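Local coordinates for odorant binding protein 4 (Chrysopa pallens, PDB 6JPM) that probably binds small odorant molecules, as a secreted insect odorant-binding protein of the PBP/GOBP family, at residues 39-42 with 43-47; 50-54 with 55-59; 110-113 with 114-117; 102-105 with 106-110. One frame throughout, in Å; residues are numbered along the deposited sequence.

Contact 1: 39-42 with 43-47; sequences DDKK and MMCYM
M44 folds back over D39, D40 and K41 at the start of helix 41-53, where D40 is the N-cap, and its side chain passes one main-chain oxygen after another. M44 CB lies 3.6 Å from K41 O. Being anti to the carbonyl carbon (chi1 -73°), M44 CG comes to 3.7 Å from D40 O, and M44 SD then approaches D39 O at 3.7 Å. The bend at chi3 leaves M44 CE 4.1 Å from K41 CA. All of this is van der Waals contact, and Y102 of helix 99-111 packs against the same methionine. M44 N donates to D40 O at 3.1 Å, and C45 N donates to K41 O at 2.8 Å. The C45 sulfur leans back toward that oxygen and forms the disulfide with C98, tying this first turn to the chain just before helix 99-111. At the cap itself, K42 N donates to D40 OD2 at 3.0 Å. The K42 chain, bent at chi3 and chi4, curls back to make a salt bridge from NZ to D40 OD2 at 2.7 Å, and Q28 NE2 bonds to it as well. K42 N and K42 NZ reach OD2 from opposite faces of the carboxylate, both well out of its plane.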
loop_
_atom_site.group_PDB
_atom_site.type_symbol
_atom_site.label_atom_id
_atom_site.label_comp_id
_atom_site.label_asym_id
_atom_site.label_seq_id
_atom_site.Cartn_x
_atom_site.Cartn_y
_atom_site.Cartn_z
ATOM N N ASP A 39 -5.159 12.882 6.095
ATOM C CA ASP A 39 -6.301 11.983 6.226
ATOM C C ASP A 39 -7.496 12.430 5.387
ATOM O O ASP A 39 -8.627 11.999 5.637
ATOM C CB ASP A 39 -6.681 11.806 7.698
ATOM C CG ASP A 39 -7.265 13.071 8.343
ATOM O OD1 ASP A 39 -7.487 14.100 7.667
ATOM O OD2 ASP A 39 -7.514 13.012 9.569
ATOM N N ASP A 40 -7.265 13.288 4.397
ATOM C CA ASP A 40 -8.319 13.637 3.454
ATOM C C ASP A 40 -8.851 12.370 2.797
ATOM O O ASP A 40 -8.095 11.434 2.525
ATOM C CB ASP A 40 -7.784 14.604 2.396
ATOM C CG ASP A 40 -8.809 14.931 1.326
ATOM O OD1 ASP A 40 -9.744 15.723 1.583
ATOM O OD2 ASP A 40 -8.684 14.392 0.220
ATOM N N LYS A 41 -10.154 12.306 2.610
ATOM C CA LYS A 41 -10.848 11.130 2.032
ATOM C C LYS A 41 -10.241 10.697 0.691
ATOM O O LYS A 41 -10.215 9.545 0.469
ATOM C CB LYS A 41 -12.349 11.395 2.016
ATOM C CG LYS A 41 -13.196 10.686 0.989
ATOM C CD LYS A 41 -14.661 10.789 1.343
ATOM C CE LYS A 41 -15.595 10.436 0.216
ATOM N NZ LYS A 41 -16.975 10.924 0.461
ATOM N N LYS A 42 -9.784 11.637 -0.136
ATOM C CA LYS A 42 -9.185 11.295 -1.449
ATOM C C LYS A 42 -7.897 10.481 -1.260
ATOM O O LYS A 42 -7.740 9.542 -1.925
ATOM C CB LYS A 42 -8.965 12.512 -2.346
ATOM C CG LYS A 42 -10.184 13.368 -2.622
ATOM C CD LYS A 42 -9.903 14.500 -3.552
ATOM C CE LYS A 42 -9.730 15.828 -2.867
ATOM N NZ LYS A 42 -8.511 15.933 -2.048
ATOM N N MET A 43 -7.047 10.871 -0.336
ATOM C CA MET A 43 -5.809 10.130 -0.057
ATOM C C MET A 43 -6.183 8.745 0.484
ATOM O O MET A 43 -5.604 7.822 0.058
ATOM C CB MET A 43 -4.988 10.881 0.981
ATOM C CG MET A 43 -3.654 10.294 1.271
ATOM S SD MET A 43 -2.549 10.381 -0.084
ATOM C CE MET A 43 -2.499 8.684 -0.601
ATOM N N MET A 44 -7.154 8.690 1.386
ATOM C CA MET A 44 -7.635 7.429 2.007
ATOM C C MET A 44 -8.205 6.494 0.939
ATOM O O MET A 44 -7.806 5.385 0.887
ATOM C CB MET A 44 -8.655 7.674 3.121
ATOM C CG MET A 44 -8.033 8.215 4.368
ATOM S SD MET A 44 -8.976 8.292 5.867
ATOM C CE MET A 44 -10.610 8.664 5.279
ATOM N N CYS A 45 -9.049 7.016 0.079
ATOM C CA CYS A 45 -9.674 6.204 -0.976
ATOM C C CYS A 45 -8.644 5.776 -2.015
ATOM O O CYS A 45 -8.776 4.727 -2.488
ATOM C CB CYS A 45 -10.976 6.816 -1.467
ATOM S SG CYS A 45 -12.207 6.782 -0.147
ATOM N N TYR A 46 -7.624 6.589 -2.253
ATOM C CA TYR A 46 -6.533 6.200 -3.174
ATOM C C TYR A 46 -5.824 4.968 -2.609
ATOM O O TYR A 46 -5.625 4.085 -3.324
ATOM C CB TYR A 46 -5.555 7.338 -3.456
ATOM C CG TYR A 46 -4.329 6.924 -4.214
ATOM C CD1 TYR A 46 -4.357 6.788 -5.580
ATOM C CD2 TYR A 46 -3.144 6.651 -3.565
ATOM C CE1 TYR A 46 -3.231 6.428 -6.278
ATOM C CE2 TYR A 46 -2.004 6.301 -4.249
ATOM C CZ TYR A 46 -2.057 6.169 -5.616
ATOM O OH TYR A 46 -0.986 5.798 -6.323
ATOM N N MET A 47 -5.437 5.007 -1.340
ATOM C CA MET A 47 -4.770 3.857 -0.686
ATOM C C MET A 47 -5.687 2.616 -0.724
ATOM O O MET A 47 -5.204 1.546 -0.962
ATOM C CB MET A 47 -4.292 4.184 0.731
ATOM C CG MET A 47 -3.067 5.100 0.806
ATOM S SD MET A 47 -1.904 5.057 -0.555
ATOM C CE MET A 47 -1.147 3.476 -0.283
#

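Contact 2: 50-54 with 55-59; sequences ILETM and KIIKN
L51 meets I57 and I56 where helix 41-53 ends in a Schellman motif and the chain turns into strand 57-58. The apolar centre is the leucine: L51 CB touches I57 CG1 at 3.6 Å, while the L51 CD2 branch lies 4.0 Å from I56 CB. I56 CG1, beside its own backbone N (chi1 -64°), reaches the other way to pack on M54 CB. F104 of helix 99-111 covers both L51 and I56, so the hydrophobic side of the turn faces the core.

Outside this patch the backbone closes the helix. K55 takes the positive phi of 67° that reverses the chain, and K55 N donates to E52 O at 2.8 Å from above the carbonyl plane. L51 O receives two donors: a weak bond from I56 N, and a nearly straight one from I57 N at 3.1 Å (172° at the hydrogen). E52 CA also makes a direct CA-H...O contact to I57 O. One water donates to both E52 O and I57 O. At the polar rim, the extended E52 side chain accepts from a second water, 2.8 Å from E52 OE2, and the same water accepts from N59 N at 2.9 Å.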
loop_
_atom_site.group_PDB
_atom_site.type_symbol
_atom_site.label_atom_id
_atom_site.label_comp_id
_atom_site.label_asym_id
_atom_site.label_seq_id
_atom_site.Cartn_x
_atom_site.Cartn_y
_atom_site.Cartn_z
ATOM N N ILE A 50 -5.551 1.321 -4.280
ATOM C CA ILE A 50 -4.274 0.672 -4.568
ATOM C C ILE A 50 -4.239 -0.721 -3.946
ATOM O O ILE A 50 -3.928 -1.712 -4.615
ATOM C CB ILE A 50 -3.105 1.537 -4.062
ATOM C CG1 ILE A 50 -2.886 2.780 -4.957
ATOM C CG2 ILE A 50 -1.839 0.693 -3.931
ATOM C CD1 ILE A 50 -2.561 2.480 -6.431
ATOM N N LEU A 51 -4.558 -0.815 -2.655
ATOM C CA LEU A 51 -4.450 -2.090 -1.955
ATOM C C LEU A 51 -5.554 -3.060 -2.360
ATOM O O LEU A 51 -5.342 -4.272 -2.329
ATOM C CB LEU A 51 -4.440 -1.862 -0.444
ATOM C CG LEU A 51 -3.146 -1.226 0.064
ATOM C CD1 LEU A 51 -3.380 -0.543 1.401
ATOM C CD2 LEU A 51 -2.033 -2.306 0.175
ATOM N N GLU A 52 -6.728 -2.565 -2.756
ATOM C CA GLU A 52 -7.704 -3.464 -3.376
ATOM C C GLU A 52 -7.178 -4.002 -4.704
ATOM O O GLU A 52 -7.288 -5.196 -4.988
ATOM C CB GLU A 52 -9.040 -2.753 -3.594
ATOM C CG GLU A 52 -9.950 -2.718 -2.365
ATOM C CD GLU A 52 -11.314 -2.118 -2.688
ATOM O OE1 GLU A 52 -11.501 -1.673 -3.843
ATOM O OE2 GLU A 52 -12.193 -2.079 -1.798
ATOM N N THR A 53 -6.577 -3.132 -5.514
ATOM C CA THR A 53 -6.028 -3.565 -6.798
ATOM C C THR A 53 -4.905 -4.574 -6.617
ATOM O O THR A 53 -4.778 -5.502 -7.419
ATOM C CB THR A 53 -5.550 -2.349 -7.582
ATOM O OG1 THR A 53 -6.665 -1.489 -7.803
ATOM C CG2 THR A 53 -4.944 -2.751 -8.926
ATOM N N MET A 54 -4.099 -4.429 -5.566
ATOM C CA MET A 54 -3.092 -5.433 -5.250
ATOM C C MET A 54 -3.682 -6.690 -4.626
ATOM O O MET A 54 -2.937 -7.653 -4.406
ATOM C CB MET A 54 -2.043 -4.859 -4.297
ATOM C CG MET A 54 -1.219 -3.715 -4.898
ATOM S SD MET A 54 -0.269 -2.875 -3.603
ATOM C CE MET A 54 1.058 -4.054 -3.320
ATOM N N LYS A 55 -4.983 -6.689 -4.313
ATOM C CA LYS A 55 -5.704 -7.775 -3.649
ATOM C C LYS A 55 -5.261 -7.983 -2.205
ATOM O O LYS A 55 -5.642 -8.977 -1.588
ATOM C CB LYS A 55 -5.594 -9.087 -4.434
ATOM C CG LYS A 55 -6.336 -9.020 -5.766
ATOM C CD LYS A 55 -6.090 -10.251 -6.623
ATOM C CE LYS A 55 -4.714 -10.211 -7.268
ATOM N NZ LYS A 55 -4.590 -11.234 -8.342
ATOM N N ILE A 56 -4.483 -7.056 -1.648
ATOM C CA ILE A 56 -4.042 -7.128 -0.257
ATOM C C ILE A 56 -5.167 -6.726 0.696
ATOM O O ILE A 56 -5.262 -7.248 1.811
ATOM C CB ILE A 56 -2.789 -6.241 -0.082
ATOM C CG1 ILE A 56 -1.633 -6.795 -0.932
ATOM C CG2 ILE A 56 -2.381 -6.133 1.383
ATOM C CD1 ILE A 56 -1.135 -8.177 -0.467
ATOM N N ILE A 57 -6.020 -5.784 0.291
ATOM C CA ILE A 57 -7.166 -5.354 1.087
ATOM C C ILE A 57 -8.444 -5.790 0.382
ATOM O O ILE A 57 -8.610 -5.569 -0.824
ATOM C CB ILE A 57 -7.163 -3.830 1.320
ATOM C CG1 ILE A 57 -6.080 -3.403 2.326
ATOM C CG2 ILE A 57 -8.529 -3.349 1.769
ATOM C CD1 ILE A 57 -6.328 -3.853 3.764
ATOM N N LYS A 58 -9.351 -6.407 1.129
ATOM C CA LYS A 58 -10.616 -6.846 0.568
ATOM C C LYS A 58 -11.710 -6.494 1.560
ATOM O O LYS A 58 -11.658 -6.929 2.715
ATOM C CB LYS A 58 -10.580 -8.354 0.281
ATOM C CG LYS A 58 -11.809 -8.909 -0.380
ATOM C CD LYS A 58 -11.571 -10.352 -0.815
ATOM C CE LYS A 58 -11.051 -11.212 0.339
ATOM N NZ LYS A 58 -12.024 -11.346 1.466
ATOM N N ASN A 59 -12.685 -5.695 1.126
ATOM C CA ASN A 59 -13.769 -5.246 2.005
ATOM C C ASN A 59 -13.208 -4.645 3.290
ATOM O O ASN A 59 -13.681 -4.934 4.389
ATOM C CB ASN A 59 -14.736 -6.382 2.336
ATOM C CG ASN A 59 -15.384 -6.977 1.101
ATOM O OD1 ASN A 59 -15.129 -8.123 0.753
ATOM N ND2 ASN A 59 -16.239 -6.203 0.453
HETATM O O HOH W 1 -13.180 -4.632 -1.480
HETATM O O HOH W 2 -9.236 -6.785 -3.344
#

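Contact 3: 110-113 with 114-117; sequences LSNP and EMYF
N112 and M115 lie side by side just past the end of helix 99-111, their side chains pointing the same way. N112 leaves the helical conformation with an extended backbone (phi -168°), and its CG stands anti to the backbone N (chi1 -157°), which brings the flat amide alongside the methionine. M115 CG sits above the amide plane, nearer the nitrogen than the oxygen: it is 3.1 Å from N112 ND2, a close approach, and 3.6 Å from N112 OD1. M115 CB adds a contact of 3.5 Å to N112 ND2. The sulfur and methyl of M115 turn away from this patch. S81 of helix 76-89 touches both side chains.

The main-chain oxygen of N112 accepts from M115 N at 3.1 Å, the donor standing above the carbonyl plane and the bond clearly bent. P113 follows, its CB lying against the backbone N of E114. The P113 carbonyl oxygen is met by Y116 N in a long, weak bond of 3.4 Å, though a fairly straight one (164° at the hydrogen). Y116 CB packs on P113 O at 3.6 Å, and the phenol leads away to meet Y109 edge-to-face. The next residue, F117, meets Y78 in the same edge-to-face manner.

Two overlapping beta turns of the type I kind result, with P113 in the second position of the first, a place that suits a proline; they redirect the chain into the C-terminal tail that follows the last helix of this odorant-binding-protein fold.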
loop_
_atom_site.group_PDB
_atom_site.type_symbol
_atom_site.label_atom_id
_atom_site.label_comp_id
_atom_site.label_asym_id
_atom_site.label_seq_id
_atom_site.Cartn_x
_atom_site.Cartn_y
_atom_site.Cartn_z
ATOM N N LEU A 110 5.618 3.596 8.304
ATOM C CA LEU A 110 6.324 3.883 9.549
ATOM C C LEU A 110 7.140 2.703 10.062
ATOM O O LEU A 110 8.107 2.914 10.803
ATOM C CB LEU A 110 5.336 4.331 10.623
ATOM C CG LEU A 110 4.689 5.679 10.324
ATOM C CD1 LEU A 110 3.671 6.025 11.405
ATOM C CD2 LEU A 110 5.772 6.741 10.205
ATOM N N SER A 111 6.774 1.490 9.697
ATOM C CA SER A 111 7.556 0.329 10.175
ATOM C C SER A 111 8.918 0.276 9.488
ATOM O O SER A 111 9.821 -0.263 10.067
ATOM C CB SER A 111 6.816 -0.937 10.016
ATOM O OG SER A 111 7.033 -1.476 8.747
ATOM N N ASN A 112 9.038 0.864 8.306
ATOM C CA ASN A 112 10.285 0.799 7.505
ATOM C C ASN A 112 10.197 1.810 6.366
ATOM O O ASN A 112 9.956 1.417 5.282
ATOM C CB ASN A 112 10.522 -0.608 6.955
ATOM C CG ASN A 112 11.976 -0.874 6.638
ATOM O OD1 ASN A 112 12.771 0.037 6.583
ATOM N ND2 ASN A 112 12.327 -2.114 6.403
ATOM N N PRO A 113 10.392 3.103 6.609
ATOM C CA PRO A 113 10.264 4.089 5.570
ATOM C C PRO A 113 11.098 3.818 4.319
ATOM O O PRO A 113 10.592 3.965 3.273
ATOM C CB PRO A 113 10.672 5.381 6.256
ATOM C CG PRO A 113 10.380 5.129 7.681
ATOM C CD PRO A 113 10.666 3.666 7.901
ATOM N N GLU A 114 12.309 3.313 4.499
ATOM C CA GLU A 114 13.212 3.090 3.354
ATOM C C GLU A 114 12.716 1.969 2.447
ATOM O O GLU A 114 12.970 2.053 1.300
ATOM C CB GLU A 114 14.617 2.790 3.869
ATOM C CG GLU A 114 15.670 2.687 2.786
ATOM C CD GLU A 114 15.991 3.961 2.019
ATOM O OE1 GLU A 114 16.679 3.862 1.000
ATOM O OE2 GLU A 114 15.566 5.035 2.435
ATOM N N MET A 115 12.044 0.965 2.982
ATOM C CA MET A 115 11.635 -0.204 2.175
ATOM C C MET A 115 10.163 -0.129 1.743
ATOM O O MET A 115 9.654 -1.060 1.227
ATOM C CB MET A 115 11.909 -1.499 2.946
ATOM C CG MET A 115 13.321 -1.597 3.474
ATOM S SD MET A 115 14.530 -1.424 2.194
ATOM C CE MET A 115 14.137 -2.831 1.181
ATOM N N TYR A 116 9.532 1.000 1.924
ATOM C CA TYR A 116 8.147 1.145 1.500
ATOM C C TYR A 116 8.092 1.283 -0.016
ATOM O O TYR A 116 8.775 2.132 -0.595
ATOM C CB TYR A 116 7.544 2.363 2.193
ATOM C CG TYR A 116 6.116 2.687 1.866
ATOM C CD1 TYR A 116 5.077 2.095 2.572
ATOM C CD2 TYR A 116 5.799 3.627 0.893
ATOM C CE1 TYR A 116 3.772 2.400 2.302
ATOM C CE2 TYR A 116 4.479 3.943 0.614
ATOM C CZ TYR A 116 3.474 3.325 1.328
ATOM O OH TYR A 116 2.158 3.613 1.081
ATOM N N PHE A 117 7.287 0.444 -0.671
ATOM C CA PHE A 117 7.228 0.463 -2.127
ATOM C C PHE A 117 5.819 0.600 -2.699
ATOM O O PHE A 117 5.658 0.480 -3.920
ATOM C CB PHE A 117 7.883 -0.794 -2.708
ATOM C CG PHE A 117 7.278 -2.071 -2.211
ATOM C CD1 PHE A 117 6.077 -2.548 -2.738
ATOM C CD2 PHE A 117 7.908 -2.804 -1.214
ATOM C CE1 PHE A 117 5.508 -3.729 -2.263
ATOM C CE2 PHE A 117 7.354 -3.984 -0.745
ATOM C CZ PHE A 117 6.153 -4.448 -1.266
#

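Contact 4: 102-105 with 106-110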
loop_
_atom_site.group_PDB
_atom_site.type_symbol
_atom_site.label_atom_id
_atom_site.label_comp_id
_atom_site.label_asym_id
_atom_site.label_seq_id
_atom_site.Cartn_x
_atom_site.Cartn_y
_atom_site.Cartn_z
ATOM N N TYR A 102 -5.938 2.866 4.351
ATOM C CA TYR A 102 -5.107 4.026 4.655
ATOM C C TYR A 102 -4.324 3.812 5.947
ATOM O O TYR A 102 -3.111 4.037 5.997
ATOM C CB TYR A 102 -5.997 5.258 4.779
ATOM C CG TYR A 102 -5.322 6.493 5.297
ATOM C CD1 TYR A 102 -4.596 7.330 4.438
ATOM C CD2 TYR A 102 -5.458 6.872 6.625
ATOM C CE1 TYR A 102 -4.003 8.503 4.912
ATOM C CE2 TYR A 102 -4.865 8.031 7.107
ATOM C CZ TYR A 102 -4.135 8.838 6.246
ATOM O OH TYR A 102 -3.554 9.990 6.732
ATOM N N ASN A 103 -5.007 3.362 7.009
ATOM C CA ASN A 103 -4.320 3.141 8.280
ATOM C C ASN A 103 -3.279 2.038 8.163
ATOM O O ASN A 103 -2.185 2.151 8.722
ATOM C CB ASN A 103 -5.333 2.800 9.377
ATOM C CG ASN A 103 -6.111 4.013 9.834
ATOM O OD1 ASN A 103 -5.584 5.130 9.834
ATOM N ND2 ASN A 103 -7.382 3.807 10.203
ATOM N N PHE A 104 -3.619 0.948 7.475
ATOM C CA PHE A 104 -2.647 -0.100 7.181
ATOM C C PHE A 104 -1.433 0.465 6.444
ATOM O O PHE A 104 -0.292 0.155 6.793
ATOM C CB PHE A 104 -3.324 -1.200 6.352
ATOM C CG PHE A 104 -2.407 -2.341 5.960
ATOM C CD1 PHE A 104 -1.837 -3.170 6.928
ATOM C CD2 PHE A 104 -2.141 -2.603 4.622
ATOM C CE1 PHE A 104 -1.003 -4.240 6.569
ATOM C CE2 PHE A 104 -1.307 -3.654 4.252
ATOM C CZ PHE A 104 -0.734 -4.473 5.234
ATOM N N ALA A 105 -1.663 1.313 5.430
ATOM C CA ALA A 105 -0.559 1.875 4.654
ATOM C C ALA A 105 0.343 2.754 5.512
ATOM O O ALA A 105 1.573 2.693 5.400
ATOM C CB ALA A 105 -1.102 2.679 3.471
ATOM N N LYS A 106 -0.248 3.620 6.337
ATOM C CA LYS A 106 0.564 4.462 7.217
ATOM C C LYS A 106 1.442 3.601 8.106
ATOM O O LYS A 106 2.606 3.930 8.348
ATOM C CB LYS A 106 -0.311 5.354 8.111
ATOM C CG LYS A 106 -1.178 6.354 7.400
ATOM C CD LYS A 106 -1.656 7.413 8.383
ATOM C CE LYS A 106 -2.370 6.792 9.565
ATOM N NZ LYS A 106 -2.953 7.817 10.470
ATOM N N CYS A 107 0.882 2.500 8.624
ATOM C CA CYS A 107 1.658 1.610 9.479
ATOM C C CYS A 107 2.825 1.012 8.706
ATOM O O CYS A 107 3.958 0.965 9.203
ATOM C CB CYS A 107 0.757 0.506 10.042
ATOM S SG CYS A 107 1.620 -0.631 11.184
ATOM N N LEU A 108 2.558 0.542 7.484
ATOM C CA LEU A 108 3.609 -0.081 6.691
ATOM C C LEU A 108 4.761 0.884 6.470
ATOM O O LEU A 108 5.933 0.508 6.598
ATOM C CB LEU A 108 3.067 -0.546 5.345
ATOM C CG LEU A 108 2.201 -1.797 5.349
ATOM C CD1 LEU A 108 1.820 -2.101 3.919
ATOM C CD2 LEU A 108 2.938 -2.971 5.990
ATOM N N TYR A 109 4.437 2.137 6.129
ATOM C CA TYR A 109 5.469 3.145 5.911
ATOM C C TYR A 109 6.290 3.360 7.176
ATOM O O TYR A 109 7.524 3.299 7.147
ATOM C CB TYR A 109 4.841 4.462 5.443
ATOM C CG TYR A 109 5.892 5.524 5.195
ATOM C CD1 TYR A 109 6.390 6.285 6.251
ATOM C CD2 TYR A 109 6.420 5.736 3.923
ATOM C CE1 TYR A 109 7.376 7.227 6.057
ATOM C CE2 TYR A 109 7.419 6.693 3.717
ATOM C CZ TYR A 109 7.886 7.439 4.796
ATOM O OH TYR A 109 8.861 8.398 4.648
ATOM N N LEU A 110 5.618 3.596 8.304
ATOM C CA LEU A 110 6.324 3.883 9.549
ATOM C C LEU A 110 7.140 2.703 10.062
ATOM O O LEU A 110 8.107 2.914 10.803
ATOM C CB LEU A 110 5.336 4.331 10.623
ATOM C CG LEU A 110 4.689 5.679 10.324
ATOM C CD1 LEU A 110 3.671 6.025 11.405
ATOM C CD2 LEU A 110 5.772 6.741 10.205
HETATM O O HOH W 3 -3.858 10.241 9.394
#
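Y102 and K106 make the first of two CH-pi contacts, each between residues four apart. K106 CG stands over one face of the tyrosine ring, 4.1 Å from the centroid of Y102 and displaced toward the rim, and K106 CD comes to 3.5 Å from Y102 CE2. L108 CG is placed alike over F104, at 4.1 Å from the ring centroid. In both pairs the ring is swung anti to its own main-chain nitrogen (chi1 179° in F104), which turns it toward the residue four places on. The leucine adds a purely apolar touch, L108 CD1 to F104 CE2 at 3.5 Å.

All this rides on helix 99-111, the last helix of the PBP/GOBP fold, pinned to helix 76-89 by the C107-C89 disulfide. Its regular i to i+4 bonds carry the backbone, among them K106 N to Y102 O at 2.9 Å and Y109 N to A105 O at 3.0 Å.

Polar contacts gather on the lysine side. K106 CE packs beside OD1 of N103, whose ND2 donates to T94 O. Beyond the bend at chi3, K106 NZ donates to a water at 2.8 Å, and that water, at the edge of the tyrosine ring and in its plane, is hydrogen-bonded to Y102 OH at 2.7 Å.

Contacts 1 and 2 mark the two ends of helix 41-53, while contacts 3 and 4 share helix 99-111 and L110: contact 4 covers most of the regular helix, contact 3 the turn beyond its end. Contacts 1, 2 and 4 are partly buried, contact 4 nearest the chain's centre, and contact 3 lies on the surface. Chemistry follows place: ring faces against aliphatic carbon in contact 4, a charged cap in contact 1, a water-edged Schellman turn in contact 2, weak turn bonds in contact 3. Contact 4 faces contacts 1 and 2; M47 CE of contact 1 touches A105 CB at 3.8 Å and also reaches Y116 of contact 3. Contacts 2 and 3 lie on opposite sides of the chain's centre.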